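Long-range contact in formylmethanofuran--tetrahydromethanopterin formyltransferase (Methanosarcina barkeri, PDB 1M5S), which catalyses the reversible transfer of a formyl group from formylmethanofuran to tetrahydromethanopterin, an early step of methanogenesis from carbon dioxide: residues G200-G205 and E246-G251. Residues are numbered along the deposited sequence; the frame is centred on the assembly and turned at random.
Sequences GIVASG and EIVING
Gly200 meets strand 246-251 through its carbonyl: O lies 3.9 Å from Ile247 CG2, and a water donates to both Gly200 O and Val248 O at 2.8 Å, the bond to Gly200 being weak. The water thus ties together two carbonyls that could not bond each other directly. Ile201 adds little here beyond its CG2 methyl, which lies near Glu246 O. Val202 carries the contact. Its N-H bonds to Glu246 O (N to O 2.8 Å) nearly in line with that carbonyl, and its own O receives Glu246 N at 3.2 Å, the N-H pointing almost straight at it (177°). This reciprocal pair is a single antiparallel bridge of the hydrogen-bonded kind, fastening a loop of the proximal lobe to strand 243-251. The side chains of Val202 and Glu246 run alongside each other, CB to CB 3.9 Å. With CG2 anti to the carbonyl carbon, Val202 turns this methyl against Val248 CG2, a tight 3.5 Å. Its other methyl, CG1, packs beside Glu246 OE1. The loop continues into an interface of the homotetramer, where the backbones of Ala203 and Ser204 hydrogen-bond to a second subunit. Gly205 CA then returns to 4.2 Å from Glu246 OE1. Strand 147-170 pairs with strand 243-251, Phe166 bonding to the backbone of Ile247, while helix 173-187 packs against Ile201 and Ile247 through Val184.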
loop_
_atom_site.group_PDB
_atom_site.type_symbol
_atom_site.label_atom_id
_atom_site.label_comp_id
_atom_site.label_asym_id
_atom_site.label_seq_id
_atom_site.Cartn_x
_atom_site.Cartn_y
_atom_site.Cartn_z
ATOM N N GLY A 200 11.737 -7.966 6.125
ATOM C CA GLY A 200 12.611 -8.974 5.555
ATOM C C GLY A 200 14.086 -8.657 5.723
ATOM O O GLY A 200 14.943 -9.389 5.221
ATOM N N ILE A 201 14.388 -7.580 6.443
ATOM C CA ILE A 201 15.720 -6.977 6.399
ATOM C C ILE A 201 16.368 -6.798 7.778
ATOM O O ILE A 201 15.780 -6.207 8.687
ATOM C CB ILE A 201 15.682 -5.605 5.656
ATOM C CG1 ILE A 201 15.160 -5.796 4.228
ATOM C CG2 ILE A 201 17.076 -4.986 5.613
ATOM C CD1 ILE A 201 14.697 -4.514 3.558
ATOM N N VAL A 202 17.594 -7.299 7.909
ATOM C CA VAL A 202 18.374 -7.163 9.137
ATOM C C VAL A 202 19.192 -5.880 9.087
ATOM O O VAL A 202 20.106 -5.756 8.282
ATOM C CB VAL A 202 19.343 -8.360 9.309
ATOM C CG1 VAL A 202 20.028 -8.307 10.669
ATOM C CG2 VAL A 202 18.595 -9.666 9.131
ATOM N N ALA A 203 18.871 -4.926 9.951
ATOM C CA ALA A 203 19.644 -3.696 10.036
ATOM C C ALA A 203 20.807 -3.827 11.022
ATOM O O ALA A 203 21.781 -3.081 10.949
ATOM C CB ALA A 203 18.746 -2.555 10.453
ATOM N N SER A 204 20.712 -4.800 11.921
ATOM C CA SER A 204 21.627 -4.892 13.053
ATOM C C SER A 204 22.833 -5.799 12.804
ATOM O O SER A 204 23.977 -5.338 12.840
ATOM C CB SER A 204 20.869 -5.349 14.308
ATOM O OG SER A 204 20.128 -6.535 14.071
ATOM N N GLY A 205 22.573 -7.077 12.531
ATOM C CA GLY A 205 23.638 -8.075 12.504
ATOM C C GLY A 205 24.165 -8.398 13.895
ATOM O O GLY A 205 23.892 -7.673 14.852
ATOM N N GLU A 246 21.688 -7.095 5.881
ATOM C CA GLU A 246 21.667 -8.536 5.708
ATOM C C GLU A 246 20.231 -9.005 5.487
ATOM O O GLU A 246 19.288 -8.413 6.012
ATOM C CB GLU A 246 22.260 -9.212 6.944
ATOM C CG GLU A 246 22.080 -10.718 6.973
ATOM C CD GLU A 246 22.552 -11.354 8.272
ATOM O OE1 GLU A 246 22.785 -10.622 9.264
ATOM O OE2 GLU A 246 22.684 -12.600 8.292
ATOM N N ILE A 247 20.067 -9.997 4.618
ATOM C CA ILE A 247 18.783 -10.656 4.448
ATOM C C ILE A 247 18.900 -12.092 4.953
ATOM O O ILE A 247 19.764 -12.838 4.497
ATOM C CB ILE A 247 18.335 -10.623 2.967
ATOM C CG1 ILE A 247 18.058 -9.169 2.558
ATOM C CG2 ILE A 247 17.088 -11.479 2.759
ATOM C CD1 ILE A 247 17.309 -9.025 1.290
ATOM N N VAL A 248 18.184 -12.384 6.041
ATOM C CA VAL A 248 18.087 -13.741 6.579
ATOM C C VAL A 248 16.912 -14.484 5.956
ATOM O O VAL A 248 15.821 -13.937 5.827
ATOM C CB VAL A 248 17.923 -13.728 8.112
ATOM C CG1 VAL A 248 17.767 -15.146 8.635
ATOM C CG2 VAL A 248 19.125 -13.068 8.756
ATOM N N ILE A 249 17.146 -15.742 5.603
ATOM C CA ILE A 249 16.203 -16.563 4.845
ATOM C C ILE A 249 16.002 -17.905 5.573
ATOM O O ILE A 249 16.971 -18.606 5.864
ATOM C CB ILE A 249 16.748 -16.843 3.412
ATOM C CG1 ILE A 249 17.074 -15.524 2.710
ATOM C CG2 ILE A 249 15.748 -17.647 2.601
ATOM C CD1 ILE A 249 17.860 -15.669 1.441
ATOM N N ASN A 250 14.771 -18.171 6.004
ATOM C CA ASN A 250 14.379 -19.503 6.461
ATOM C C ASN A 250 13.645 -20.185 5.327
ATOM O O ASN A 250 13.098 -19.521 4.453
ATOM C CB ASN A 250 13.463 -19.416 7.680
ATOM C CG ASN A 250 14.166 -18.868 8.899
ATOM O OD1 ASN A 250 15.306 -18.411 8.820
ATOM N ND2 ASN A 250 13.486 -18.900 10.038
ATOM N N GLY A 251 13.630 -21.512 5.336
ATOM C CA GLY A 251 13.026 -22.231 4.227
ATOM C C GLY A 251 12.847 -23.714 4.476
ATOM O O GLY A 251 13.473 -24.286 5.373
HETATM O O HOH W 1 15.097 -11.510 7.034
#